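Local coordinates for protein DNA polymerase (PDB 2PY5) that replicates the phage DNA from a protein primer by strand displacement with high processivity and fidelity, and proofreads with a 3'-5' exonuclease, at residues 6-11 and 30-35; 266-271 and 349-354; 290-295 and 322-327; 505-510 and 518-523. The protein carries 2 engineered substitutions. One frame throughout, in Å; residues are numbered along the deposited sequence. Where two conformers were deposited one is given.

Contact 1 of 4, residues 6-11 and 30-35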
loop_
_atom_site.group_PDB
_atom_site.type_symbol
_atom_site.label_atom_id
_atom_site.label_comp_id
_atom_site.label_asym_id
_atom_site.label_seq_id
_atom_site.Cartn_x
_atom_site.Cartn_y
_atom_site.Cartn_z
ATOM N N ARG F 6 -8.968 22.404 17.774
ATOM C CA ARG F 6 -7.757 22.725 17.028
ATOM C C ARG F 6 -8.018 22.920 15.541
ATOM O O ARG F 6 -8.720 22.129 14.913
ATOM C CB ARG F 6 -6.704 21.624 17.204
ATOM C CG ARG F 6 -6.233 21.469 18.629
ATOM C CD ARG F 6 -5.466 20.204 18.824
ATOM N NE ARG F 6 -4.138 20.286 18.217
ATOM C CZ ARG F 6 -3.124 20.976 18.721
ATOM N NH1 ARG F 6 -3.246 21.638 19.858
ATOM N NH2 ARG F 6 -1.965 20.988 18.083
ATOM N N LYS F 7 -7.404 23.959 14.983
ATOM C CA LYS F 7 -7.417 24.191 13.548
ATOM C C LYS F 7 -6.554 23.153 12.842
ATOM O O LYS F 7 -5.695 22.526 13.477
ATOM C CB LYS F 7 -6.906 25.593 13.234
ATOM C CG LYS F 7 -7.859 26.722 13.641
ATOM C CD LYS F 7 -7.223 28.073 13.320
ATOM C CE LYS F 7 -8.211 29.100 12.825
ATOM N NZ LYS F 7 -7.495 30.293 12.250
ATOM N N MET F 8 -6.806 22.978 11.543
ATOM C CA MET F 8 -6.084 22.028 10.703
ATOM C C MET F 8 -5.623 22.714 9.433
ATOM O O MET F 8 -6.404 23.427 8.781
ATOM C CB MET F 8 -6.965 20.841 10.315
ATOM C CG MET F 8 -7.675 20.177 11.474
ATOM S SD MET F 8 -8.929 18.984 10.939
ATOM C CE MET F 8 -10.072 20.011 10.019
ATOM N N TYR F 9 -4.378 22.449 9.063
ATOM C CA TYR F 9 -3.784 23.065 7.881
ATOM C C TYR F 9 -3.177 22.038 6.978
ATOM O O TYR F 9 -2.546 21.102 7.446
ATOM C CB TYR F 9 -2.686 24.057 8.284
ATOM C CG TYR F 9 -3.212 25.283 8.998
ATOM C CD1 TYR F 9 -3.465 25.260 10.365
ATOM C CD2 TYR F 9 -3.474 26.449 8.300
ATOM C CE1 TYR F 9 -3.940 26.378 11.022
ATOM C CE2 TYR F 9 -3.966 27.556 8.932
ATOM C CZ TYR F 9 -4.204 27.532 10.299
ATOM O OH TYR F 9 -4.701 28.659 10.931
ATOM N N SER F 10 -3.332 22.272 5.681
ATOM C CA SER F 10 -2.609 21.589 4.620
ATOM C C SER F 10 -1.366 22.384 4.238
ATOM O O SER F 10 -1.468 23.566 3.914
ATOM C CB SER F 10 -3.512 21.492 3.390
ATOM O OG SER F 10 -2.827 20.898 2.319
ATOM N N CYS F 11 -0.210 21.717 4.259
ATOM C CA CYS F 11 1.093 22.377 4.068
ATOM C C CYS F 11 1.944 21.725 2.992
ATOM O O CYS F 11 1.778 20.569 2.675
ATOM C CB CYS F 11 1.858 22.316 5.384
ATOM S SG CYS F 11 1.033 23.111 6.781
ATOM N N MET F 30 -2.494 26.197 4.284
ATOM C CA MET F 30 -3.878 26.545 3.980
ATOM C C MET F 30 -4.790 25.858 4.999
ATOM O O MET F 30 -4.695 24.660 5.198
ATOM C CB MET F 30 -4.254 26.111 2.554
ATOM C CG MET F 30 -5.707 26.388 2.199
ATOM S SD MET F 30 -6.138 26.088 0.477
ATOM C CE MET F 30 -5.460 27.536 -0.311
ATOM N N ASN F 31 -5.679 26.650 5.616
ATOM C CA ASN F 31 -6.657 26.166 6.598
ATOM C C ASN F 31 -7.635 25.233 5.868
ATOM O O ASN F 31 -8.297 25.641 4.924
ATOM C CB ASN F 31 -7.348 27.391 7.197
ATOM C CG ASN F 31 -8.277 27.078 8.358
ATOM O OD1 ASN F 31 -8.489 27.931 9.233
ATOM N ND2 ASN F 31 -8.852 25.916 8.364
ATOM N N ILE F 32 -7.667 23.978 6.303
ATOM C CA ILE F 32 -8.469 22.922 5.672
ATOM C C ILE F 32 -9.962 23.224 5.737
ATOM O O ILE F 32 -10.729 22.840 4.839
ATOM C CB ILE F 32 -8.139 21.557 6.338
ATOM C CG1 ILE F 32 -6.737 21.119 5.928
ATOM C CG2 ILE F 32 -9.147 20.456 5.967
ATOM C CD1 ILE F 32 -6.198 19.917 6.717
ATOM N N GLU F 33 -10.364 23.926 6.791
ATOM C CA GLU F 33 -11.767 24.309 6.984
ATOM C C GLU F 33 -12.131 25.595 6.259
ATOM O O GLU F 33 -13.280 25.771 5.881
ATOM C CB GLU F 33 -12.084 24.447 8.478
ATOM C CG GLU F 33 -11.849 23.168 9.271
ATOM C CD GLU F 33 -12.188 23.325 10.742
ATOM O OE1 GLU F 33 -11.500 24.110 11.428
ATOM O OE2 GLU F 33 -13.148 22.661 11.208
ATOM N N ASP F 34 -11.159 26.492 6.073
ATOM C CA ASP F 34 -11.375 27.775 5.420
ATOM C C ASP F 34 -10.261 28.017 4.420
ATOM O O ASP F 34 -9.231 28.635 4.743
ATOM C CB ASP F 34 -11.415 28.911 6.453
ATOM C CG ASP F 34 -11.531 30.292 5.815
ATOM O OD1 ASP F 34 -11.871 30.388 4.610
ATOM O OD2 ASP F 34 -11.274 31.286 6.521
ATOM N N HIS F 35 -10.480 27.548 3.194
ATOM C CA HIS F 35 -9.431 27.563 2.173
ATOM C C HIS F 35 -9.049 28.989 1.767
ATOM O O HIS F 35 -8.134 29.175 0.974
ATOM C CB HIS F 35 -9.816 26.699 0.943
ATOM C CG HIS F 35 -10.173 25.280 1.276
ATOM N ND1 HIS F 35 -10.934 24.495 0.438
ATOM C CD2 HIS F 35 -9.906 24.517 2.361
ATOM C CE1 HIS F 35 -11.113 23.305 0.989
ATOM N NE2 HIS F 35 -10.497 23.290 2.157
HETATM O O HOH W 1 -9.061 24.517 10.712
#
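The open end of the beta hairpin of strands 8-15 and 24-31, in the 3'-5' exonuclease region, is held by Met8, Tyr9 and Ser10 against Met30, Asn31 and Ile32. Ser10 and Met30 form an antiparallel hydrogen-bonded pair. Ser10 N reaches Met30 O at 2.8 Å, and Met30 N returns a more bent bond to Ser10 O. Ile32 N continues the ladder to Met8 O at 2.8 Å, nearly straight at 168°. Tyr9 and Asn31 are the non-hydrogen-bonded pair between. The Tyr9 ring meets Asn31 obliquely, with Tyr9 CD2 3.5 Å from Asn31 N. On the other face Ile32 reaches back under the strand, its CD1 3.8 Å from Met8 CB. The bent Met8 chain lays CE 3.7 Å from Glu33 CG, crossing it at about a right angle. Water 1 accepts from Met8 N and lies 2.6 Å from Glu33 OE1. Lys7 NZ makes a salt bridge to Glu37 OE1, and Tyr9 OH a hydrogen bond to Glu37 OE2. Helix 44-54 packs on Tyr9 through Val54, and the Tyr9 and Trp50 rings meet edge-to-face. Helix 160-182 touches Met8 and Ser10, while on flanking strand 57-60 Ile32 packs against Tyr59, which interacts with the primer terminal protein.

Contact 2 of 4, residues 266-271 and 349-354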
loop_
_atom_site.group_PDB
_atom_site.type_symbol
_atom_site.label_atom_id
_atom_site.label_comp_id
_atom_site.label_asym_id
_atom_site.label_seq_id
_atom_site.Cartn_x
_atom_site.Cartn_y
_atom_site.Cartn_z
ATOM N N GLY F 266 -12.038 -16.131 17.520
ATOM C CA GLY F 266 -11.903 -16.673 18.855
ATOM C C GLY F 266 -10.525 -17.089 19.295
ATOM O O GLY F 266 -9.529 -16.871 18.587
ATOM N N GLU F 267 -10.464 -17.698 20.479
ATOM C CA GLU F 267 -9.197 -18.125 21.053
ATOM C C GLU F 267 -8.773 -19.399 20.352
ATOM O O GLU F 267 -9.549 -20.354 20.295
ATOM C CB GLU F 267 -9.314 -18.409 22.551
ATOM C CG GLU F 267 -7.959 -18.655 23.236
ATOM C CD GLU F 267 -7.040 -17.406 23.265
ATOM O OE1 GLU F 267 -7.570 -16.291 23.431
ATOM O OE2 GLU F 267 -5.783 -17.551 23.130
ATOM N N PRO F 268 -7.557 -19.431 19.827
ATOM C CA PRO F 268 -7.113 -20.677 19.222
ATOM C C PRO F 268 -6.810 -21.764 20.245
ATOM O O PRO F 268 -6.617 -21.475 21.431
ATOM C CB PRO F 268 -5.817 -20.282 18.505
ATOM C CG PRO F 268 -5.320 -19.140 19.254
ATOM C CD PRO F 268 -6.543 -18.369 19.689
ATOM N N ILE F 269 -6.758 -23.003 19.767
ATOM C CA ILE F 269 -6.248 -24.117 20.542
ATOM C C ILE F 269 -4.940 -24.602 19.905
ATOM O O ILE F 269 -4.870 -24.830 18.693
ATOM C CB ILE F 269 -7.270 -25.259 20.632
ATOM C CG1 ILE F 269 -8.492 -24.798 21.424
ATOM C CG2 ILE F 269 -6.654 -26.497 21.275
ATOM C CD1 ILE F 269 -9.594 -25.836 21.502
ATOM N N VAL F 270 -3.908 -24.711 20.728
ATOM C CA VAL F 270 -2.609 -25.208 20.271
ATOM C C VAL F 270 -2.632 -26.736 20.261
ATOM O O VAL F 270 -3.206 -27.377 21.170
ATOM C CB VAL F 270 -1.483 -24.761 21.225
ATOM C CG1 VAL F 270 -0.144 -25.396 20.849
ATOM C CG2 VAL F 270 -1.382 -23.258 21.260
ATOM N N PHE F 271 -1.969 -27.330 19.258
ATOM C CA PHE F 271 -1.793 -28.784 19.201
ATOM C C PHE F 271 -0.363 -29.124 18.811
ATOM O O PHE F 271 0.303 -28.323 18.173
ATOM C CB PHE F 271 -2.782 -29.436 18.217
ATOM C CG PHE F 271 -2.683 -28.930 16.808
ATOM C CD1 PHE F 271 -1.777 -29.482 15.895
ATOM C CD2 PHE F 271 -3.502 -27.897 16.377
ATOM C CE1 PHE F 271 -1.692 -29.000 14.601
ATOM C CE2 PHE F 271 -3.427 -27.429 15.078
ATOM C CZ PHE F 271 -2.523 -27.958 14.198
ATOM N N SER F 349 3.740 -28.850 14.944
ATOM C CA SER F 349 2.725 -28.328 15.849
ATOM C C SER F 349 1.828 -27.391 15.051
ATOM O O SER F 349 2.071 -27.133 13.874
ATOM C CB SER F 349 3.385 -27.562 16.999
ATOM O OG SER F 349 3.748 -26.242 16.620
ATOM N N GLY F 350 0.812 -26.835 15.705
ATOM C CA GLY F 350 0.027 -25.804 15.067
ATOM C C GLY F 350 -1.017 -25.192 15.978
ATOM O O GLY F 350 -0.993 -25.388 17.192
ATOM N N LEU F 351 -1.920 -24.451 15.350
ATOM C CA LEU F 351 -3.031 -23.791 16.040
ATOM C C LEU F 351 -4.297 -24.019 15.244
ATOM O O LEU F 351 -4.299 -23.914 14.017
ATOM C CB LEU F 351 -2.807 -22.276 16.184
ATOM C CG LEU F 351 -1.477 -21.743 16.714
ATOM C CD1 LEU F 351 -0.491 -21.579 15.575
ATOM C CD2 LEU F 351 -1.687 -20.396 17.427
ATOM N N LYS F 352 -5.392 -24.329 15.942
ATOM C CA LYS F 352 -6.690 -24.475 15.274
ATOM C C LYS F 352 -7.678 -23.422 15.756
ATOM O O LYS F 352 -7.568 -22.907 16.888
ATOM C CB LYS F 352 -7.258 -25.887 15.404
ATOM C CG LYS F 352 -7.526 -26.328 16.818
ATOM C CD LYS F 352 -8.098 -27.727 16.883
ATOM C CE LYS F 352 -8.477 -28.092 18.294
ATOM N NZ LYS F 352 -9.021 -29.518 18.387
ATOM N N PHE F 353 -8.602 -23.074 14.877
ATOM C CA PHE F 353 -9.510 -21.945 15.094
ATOM C C PHE F 353 -10.957 -22.309 14.807
ATOM O O PHE F 353 -11.263 -22.952 13.820
ATOM C CB PHE F 353 -9.159 -20.771 14.164
ATOM C CG PHE F 353 -7.729 -20.312 14.275
ATOM C CD1 PHE F 353 -6.747 -20.926 13.527
ATOM C CD2 PHE F 353 -7.379 -19.288 15.129
ATOM C CE1 PHE F 353 -5.422 -20.533 13.624
ATOM C CE2 PHE F 353 -6.037 -18.897 15.222
ATOM C CZ PHE F 353 -5.084 -19.542 14.463
ATOM N N LYS F 354 -11.840 -21.775 15.635
ATOM C CA LYS F 354 -13.238 -21.659 15.264
ATOM C C LYS F 354 -13.358 -20.811 14.011
ATOM O O LYS F 354 -12.460 -20.015 13.693
ATOM C CB LYS F 354 -14.060 -21.043 16.397
ATOM C CG LYS F 354 -13.929 -21.766 17.704
ATOM C CD LYS F 354 -14.857 -21.214 18.782
ATOM C CE LYS F 354 -14.248 -20.066 19.512
ATOM N NZ LYS F 354 -14.924 -19.905 20.848
HETATM O O HOH W 2 -10.666 -20.193 17.727
HETATM O O HOH W 3 -13.020 -17.899 21.826
#
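Ile269 and Phe271 pair with Lys352 and Gly350 in the antiparallel sheet of TPR1, the insertion of protein-primed B-family polymerases, where strand 267-272 runs beside strand 340-356. Four backbone bonds join them. Ile269 and Lys352 bond N to O in both directions, with Lys352 N to Ile269 O at 2.8 Å. Phe271 and Gly350 do the same, with Phe271 N to Gly350 O at 3.0 Å.

Two waters extend the link beyond the ladder. Water 3 accepts from both Glu267 N and Lys354 NZ. Water 2 accepts from Lys354 N and donates weakly to Glu267 O.

Apolar contacts lie on both faces. Pro268 CB is 3.6 Å from Phe353 CE2. The extended Lys352 chain runs beside Ile269, with Lys352 CE 3.8 Å from Ile269 CG2, and carries its amine to a salt bridge with Asp278. On the opposite face Leu218 of helix 216-223 touches Val270 and Leu351.

The aromatic contact uses a glycine. Phe271 CG sits between its backbone N and carbonyl carbon (chi1 58°), which folds the ring back over the neighbouring strand. Gly350 CA makes a CH-pi contact over its face, 3.8 Å from the centroid.

Contact 3 of 4, residues 290-295 and 322-327. With EDO (1,2-ethanediol), chain J.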
loop_
_atom_site.group_PDB
_atom_site.type_symbol
_atom_site.label_atom_id
_atom_site.label_comp_id
_atom_site.label_asym_id
_atom_site.label_seq_id
_atom_site.Cartn_x
_atom_site.Cartn_y
_atom_site.Cartn_z
ATOM N N CYS F 290 9.677 -29.886 5.623
ATOM C CA CYS F 290 9.671 -30.843 4.527
ATOM C C CYS F 290 10.641 -30.443 3.437
ATOM O O CYS F 290 11.212 -29.355 3.457
ATOM C CB CYS F 290 8.265 -30.982 3.930
ATOM S SG CYS F 290 7.679 -29.506 3.091
ATOM N N GLU F 291 10.845 -31.369 2.508
ATOM C CA GLU F 291 11.432 -31.077 1.221
ATOM C C GLU F 291 10.338 -31.278 0.191
ATOM O O GLU F 291 9.301 -31.903 0.467
ATOM C CB GLU F 291 12.637 -31.980 0.973
ATOM C CG GLU F 291 13.792 -31.660 1.913
ATOM C CD GLU F 291 14.939 -32.628 1.780
ATOM O OE1 GLU F 291 15.087 -33.508 2.655
ATOM O OE2 GLU F 291 15.686 -32.510 0.805
ATOM N N PHE F 292 10.495 -30.639 -0.950
ATOM C CA PHE F 292 9.439 -30.664 -1.948
ATOM C C PHE F 292 9.951 -30.597 -3.375
ATOM O O PHE F 292 11.060 -30.130 -3.637
ATOM C CB PHE F 292 8.422 -29.541 -1.701
ATOM C CG PHE F 292 9.014 -28.157 -1.717
ATOM C CD1 PHE F 292 9.254 -27.502 -2.926
ATOM C CD2 PHE F 292 9.312 -27.501 -0.524
ATOM C CE1 PHE F 292 9.781 -26.218 -2.945
ATOM C CE2 PHE F 292 9.851 -26.204 -0.540
ATOM C CZ PHE F 292 10.075 -25.570 -1.748
ATOM N N GLU F 293 9.138 -31.116 -4.289
ATOM C CA GLU F 293 9.418 -31.026 -5.719
ATOM C C GLU F 293 8.098 -30.795 -6.445
ATOM O O GLU F 293 7.139 -31.545 -6.253
ATOM C CB GLU F 293 10.099 -32.296 -6.242
ATOM C CG GLU F 293 11.220 -32.016 -7.248
ATOM C CD GLU F 293 12.557 -31.677 -6.591
ATOM O OE1 GLU F 293 12.823 -32.073 -5.426
ATOM O OE2 GLU F 293 13.365 -31.014 -7.258
ATOM N N LEU F 294 8.045 -29.743 -7.258
ATOM C CA LEU F 294 6.819 -29.387 -7.977
ATOM C C LEU F 294 6.390 -30.514 -8.901
ATOM O O LEU F 294 7.232 -31.087 -9.603
ATOM C CB LEU F 294 7.066 -28.127 -8.793
ATOM C CG LEU F 294 5.897 -27.539 -9.571
ATOM C CD1 LEU F 294 4.828 -27.029 -8.598
ATOM C CD2 LEU F 294 6.402 -26.436 -10.479
ATOM N N LYS F 295 5.099 -30.835 -8.906
ATOM C CA LYS F 295 4.547 -31.835 -9.829
ATOM C C LYS F 295 4.497 -31.286 -11.245
ATOM O O LYS F 295 4.214 -30.102 -11.452
ATOM C CB LYS F 295 3.153 -32.260 -9.380
ATOM C CG LYS F 295 3.137 -33.078 -8.137
ATOM C CD LYS F 295 1.725 -33.398 -7.739
ATOM C CE LYS F 295 1.681 -34.048 -6.394
ATOM N NZ LYS F 295 0.292 -34.247 -5.894
ATOM N N GLU F 322 17.685 -27.895 0.954
ATOM C CA GLU F 322 17.462 -27.072 2.130
ATOM C C GLU F 322 16.088 -27.450 2.632
ATOM O O GLU F 322 15.133 -27.448 1.866
ATOM C CB GLU F 322 17.489 -25.588 1.755
ATOM C CG GLU F 322 17.722 -24.634 2.916
ATOM C CD GLU F 322 18.486 -23.382 2.488
ATOM O OE1 GLU F 322 19.670 -23.244 2.869
ATOM O OE2 GLU F 322 17.908 -22.550 1.755
ATOM N N ILE F 323 15.992 -27.796 3.906
ATOM C CA ILE F 323 14.703 -28.150 4.487
ATOM C C ILE F 323 13.843 -26.887 4.605
ATOM O O ILE F 323 14.314 -25.868 5.130
ATOM C CB ILE F 323 14.864 -28.813 5.861
ATOM C CG1 ILE F 323 15.655 -30.118 5.725
ATOM C CG2 ILE F 323 13.491 -29.073 6.509
ATOM C CD1 ILE F 323 16.010 -30.713 7.044
ATOM N N ALA F 324 12.605 -26.968 4.119
ATOM C CA ALA F 324 11.637 -25.872 4.208
ATOM C C ALA F 324 10.973 -25.946 5.569
ATOM O O ALA F 324 10.431 -26.994 5.942
ATOM C CB ALA F 324 10.608 -25.981 3.120
ATOM N N ASP F 325 11.016 -24.842 6.313
ATOM C CA ASP F 325 10.362 -24.759 7.606
ATOM C C ASP F 325 9.224 -23.752 7.458
ATOM O O ASP F 325 9.474 -22.551 7.325
ATOM C CB ASP F 325 11.340 -24.343 8.692
ATOM C CG ASP F 325 10.746 -24.464 10.076
ATOM O OD1 ASP F 325 9.772 -23.785 10.358
ATOM O OD2 ASP F 325 11.278 -25.225 10.899
ATOM N N LEU F 326 7.997 -24.253 7.448
ATOM C CA LEU F 326 6.852 -23.443 7.066
ATOM C C LEU F 326 5.745 -23.486 8.097
ATOM O O LEU F 326 5.472 -24.521 8.670
ATOM C CB LEU F 326 6.285 -23.965 5.748
ATOM C CG LEU F 326 7.251 -24.051 4.560
ATOM C CD1 LEU F 326 6.676 -24.969 3.489
ATOM C CD2 LEU F 326 7.535 -22.675 4.017
ATOM N N TRP F 327 5.086 -22.342 8.289
ATOM C CA TRP F 327 3.808 -22.276 8.986
ATOM C C TRP F 327 2.765 -21.915 7.935
ATOM O O TRP F 327 2.855 -20.833 7.341
ATOM C CB TRP F 327 3.851 -21.205 10.060
ATOM C CG TRP F 327 4.744 -21.527 11.191
ATOM C CD1 TRP F 327 6.105 -21.495 11.189
ATOM C CD2 TRP F 327 4.351 -21.933 12.506
ATOM N NE1 TRP F 327 6.593 -21.853 12.433
ATOM C CE2 TRP F 327 5.530 -22.114 13.257
ATOM C CE3 TRP F 327 3.112 -22.130 13.136
ATOM C CZ2 TRP F 327 5.513 -22.507 14.596
ATOM C CZ3 TRP F 327 3.101 -22.540 14.465
ATOM C CH2 TRP F 327 4.288 -22.718 15.178
HETATM C C1 EDO J . 6.490 -27.512 -13.886
HETATM O O1 EDO J . 5.131 -27.920 -13.660
HETATM C C2 EDO J . 7.423 -28.716 -13.816
HETATM O O2 EDO J . 7.744 -29.061 -12.459
#
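Cys290 with Ala324 is the only bridge between 290-295 and 322-327; strand 283-294 runs on past the start of strand 324-329. The pair is antiparallel and hydrogen-bonded, in the sheet of the TPR1 insertion. Cys290 N meets Ala324 O at 3.0 Å, and Ala324 N meets Cys290 O at 2.8 Å.

Strand 340-356 stays on the other edge of strand 283-294, pairing through the backbone at Glu291 with Tyr343 and at Glu293 with Asp341. On the near edge the intervening loop takes over from strand 324-329, through Phe292 with Ser319 and Leu294 with Lys317. Glu291 OE1 bonds to Asn344.

Ile323 CG2 lies 3.8 Å from Cys290 O. A 1,2-ethanediol, probably from the crystallisation liquor, lies by Leu294 at the far end of the segment.

Phe292 does not start out toward Ala324, but a chi1 of 59° brings the end of its ring nearer. The ring meets Ala324 at its edge, and the methyl lies in the ring plane. Phe292 CE2 is 3.7 Å from Ala324 CB.

Contact 4 of 4, residues 505-510 and 518-523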
loop_
_atom_site.group_PDB
_atom_site.type_symbol
_atom_site.label_atom_id
_atom_site.label_comp_id
_atom_site.label_asym_id
_atom_site.label_seq_id
_atom_site.Cartn_x
_atom_site.Cartn_y
_atom_site.Cartn_z
ATOM N N TYR F 505 -6.150 -3.925 -27.232
ATOM C CA TYR F 505 -7.238 -3.558 -28.117
ATOM C C TYR F 505 -8.189 -2.575 -27.442
ATOM O O TYR F 505 -8.658 -2.833 -26.338
ATOM C CB TYR F 505 -8.021 -4.801 -28.515
ATOM C CG TYR F 505 -7.349 -5.723 -29.511
ATOM C CD1 TYR F 505 -7.035 -7.033 -29.163
ATOM C CD2 TYR F 505 -7.103 -5.314 -30.816
ATOM C CE1 TYR F 505 -6.454 -7.901 -30.077
ATOM C CE2 TYR F 505 -6.525 -6.168 -31.741
ATOM C CZ TYR F 505 -6.203 -7.462 -31.364
ATOM O OH TYR F 505 -5.640 -8.314 -32.291
ATOM N N MET F 506 -8.422 -1.443 -28.105
ATOM C CA MET F 506 -9.312 -0.399 -27.611
ATOM C C MET F 506 -10.300 -0.012 -28.702
ATOM O O MET F 506 -10.030 -0.171 -29.890
ATOM C CB MET F 506 -8.526 0.848 -27.208
ATOM C CG MET F 506 -7.438 0.616 -26.190
ATOM S SD MET F 506 -8.017 0.144 -24.553
ATOM C CE MET F 506 -8.597 1.716 -23.894
ATOM N N LYS F 507 -11.440 0.528 -28.289
ATOM C CA LYS F 507 -12.438 1.003 -29.219
ATOM C C LYS F 507 -12.972 2.358 -28.767
ATOM O O LYS F 507 -13.068 2.622 -27.564
ATOM C CB LYS F 507 -13.578 -0.005 -29.361
ATOM C CG LYS F 507 -14.292 -0.365 -28.086
ATOM C CD LYS F 507 -15.501 -1.212 -28.404
ATOM C CE LYS F 507 -16.040 -1.886 -27.189
ATOM N NZ LYS F 507 -17.302 -2.605 -27.488
ATOM N N GLU F 508 -13.308 3.193 -29.739
ATOM C CA GLU F 508 -13.846 4.519 -29.489
ATOM C C GLU F 508 -15.350 4.394 -29.259
ATOM O O GLU F 508 -16.061 3.911 -30.138
ATOM C CB GLU F 508 -13.577 5.427 -30.697
ATOM C CG GLU F 508 -13.731 6.924 -30.427
ATOM C CD GLU F 508 -12.415 7.597 -30.058
ATOM O OE1 GLU F 508 -11.675 7.037 -29.218
ATOM O OE2 GLU F 508 -12.122 8.683 -30.606
ATOM N N VAL F 509 -15.821 4.807 -28.083
ATOM C CA VAL F 509 -17.256 4.852 -27.773
ATOM C C VAL F 509 -17.614 6.215 -27.171
ATOM O O VAL F 509 -17.048 6.611 -26.151
ATOM C CB VAL F 509 -17.669 3.741 -26.791
ATOM C CG1 VAL F 509 -19.164 3.826 -26.486
ATOM C CG2 VAL F 509 -17.315 2.373 -27.349
ATOM N N ASP F 510 -18.556 6.911 -27.803
ATOM C CA ASP F 510 -18.962 8.265 -27.399
ATOM C C ASP F 510 -17.769 9.232 -27.318
ATOM O O ASP F 510 -17.679 10.046 -26.400
ATOM C CB ASP F 510 -19.726 8.229 -26.061
ATOM C CG ASP F 510 -21.019 7.421 -26.136
ATOM O OD1 ASP F 510 -21.398 6.811 -25.114
ATOM O OD2 ASP F 510 -21.652 7.395 -27.211
ATOM N N PRO F 518 -10.503 -8.129 -30.451
ATOM C CA PRO F 518 -9.952 -8.347 -31.787
ATOM C C PRO F 518 -10.943 -8.100 -32.927
ATOM O O PRO F 518 -10.520 -7.715 -34.017
ATOM C CB PRO F 518 -9.538 -9.825 -31.759
ATOM C CG PRO F 518 -9.356 -10.150 -30.341
ATOM C CD PRO F 518 -10.327 -9.312 -29.591
ATOM N N ASP F 519 -12.240 -8.322 -32.671
ATOM C CA ASP F 519 -13.309 -8.154 -33.683
ATOM C C ASP F 519 -13.980 -6.784 -33.652
ATOM O O ASP F 519 -14.848 -6.486 -34.484
ATOM C CB ASP F 519 -14.393 -9.202 -33.459
ATOM C CG ASP F 519 -13.886 -10.610 -33.646
ATOM O OD1 ASP F 519 -13.226 -10.867 -34.679
ATOM O OD2 ASP F 519 -14.159 -11.461 -32.767
ATOM N N ASP F 520 -13.583 -5.964 -32.688
ATOM C CA ASP F 520 -14.255 -4.717 -32.403
ATOM C C ASP F 520 -13.237 -3.823 -31.699
ATOM O O ASP F 520 -13.210 -3.728 -30.464
ATOM C CB ASP F 520 -15.463 -4.990 -31.507
ATOM C CG ASP F 520 -16.309 -3.762 -31.263
ATOM O OD1 ASP F 520 -16.201 -2.782 -32.033
ATOM O OD2 ASP F 520 -17.087 -3.791 -30.281
ATOM N N TYR F 521 -12.371 -3.222 -32.515
ATOM C CA TYR F 521 -11.351 -2.285 -32.041
ATOM C C TYR F 521 -11.162 -1.164 -33.061
ATOM O O TYR F 521 -11.429 -1.329 -34.262
ATOM C CB TYR F 521 -9.997 -3.005 -31.767
ATOM C CG TYR F 521 -9.096 -3.062 -32.974
ATOM C CD1 TYR F 521 -8.000 -2.220 -33.093
ATOM C CD2 TYR F 521 -9.375 -3.918 -34.028
ATOM C CE1 TYR F 521 -7.200 -2.238 -34.239
ATOM C CE2 TYR F 521 -8.588 -3.946 -35.166
ATOM C CZ TYR F 521 -7.506 -3.105 -35.267
ATOM O OH TYR F 521 -6.730 -3.137 -36.407
ATOM N N THR F 522 -10.717 -0.012 -32.571
ATOM C CA THR F 522 -10.319 1.082 -33.435
ATOM C C THR F 522 -8.837 1.453 -33.322
ATOM O O THR F 522 -8.255 1.969 -34.289
ATOM C CB THR F 522 -11.193 2.332 -33.215
ATOM O OG1 THR F 522 -11.071 2.795 -31.879
ATOM C CG2 THR F 522 -12.643 2.011 -33.497
ATOM N N ASP F 523 -8.254 1.216 -32.149
ATOM C CA ASP F 523 -6.882 1.631 -31.859
ATOM C C ASP F 523 -6.223 0.706 -30.820
ATOM O O ASP F 523 -6.855 -0.193 -30.264
ATOM C CB ASP F 523 -6.868 3.068 -31.312
ATOM C CG ASP F 523 -7.518 4.071 -32.255
ATOM O OD1 ASP F 523 -6.856 4.519 -33.234
ATOM O OD2 ASP F 523 -8.700 4.418 -32.016
#
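Met506 and Asp523 form an antiparallel hydrogen-bonded pair, with Thr522 added opposite Met506 as a classic beta bulge. Met506 N bonds to Asp523 O at 2.9 Å. Met506 O takes two donors. Thr522 N comes in the carbonyl plane at 2.8 Å, and Asp523 N from above it at 3.2 Å. Thr522 OG1 donates to Asp523 OD2 and also receives a weak bond from Glu508 N, so the hydroxyl links the bulge to the facing strand.

Tyr505 meets Pro518 with its face and Tyr521 with its edge. Pro518 CA sits over the centre of the Tyr505 ring, 3.9 Å from its centroid, in a CH-pi contact. The T-shaped pair with Tyr521 has its planes at 64° and its centroids 5.3 Å apart. The bulge marks where the chain enters strand 523-530, which runs antiparallel to strand 499-509 in the palm sheet. That sheet also holds strand 241-250, with the catalytic magnesium ligand Asp249, and the strands of the YCDTD motif. Tyr505 OH bonds to Glu244.

The extended Lys507 chain crosses Asp520 obliquely. Its NZ makes a salt bridge to Asp520 OD2 at 3.0 Å, reaching the oxygen from above the carboxylate plane. Strand 512-515 lies on the other edge of strand 499-509, Leu513 touching Met506.

Overall arrangement
From the N terminus, contact 1 comes first. It closes the hairpin of strands 8-15 and 24-31 in the exonuclease region. After the DNA-binding region of 192-229 the chain enters the polymerisation region, where contact 2 closes a loop of 77 residues. Contact 3 lies wholly within that loop and closes a shorter one of 26 residues. Strands 283-294 and 340-356 are neighbours, so contacts 2 and 3 share one sheet. They touch where Trp327 packs on Ser349 and Leu351. Contact 4 follows in series and closes a short loop containing strand 512-515 in a separate sheet. Its centre is about 46 Å from that of contact 1. No two of the contacts cross.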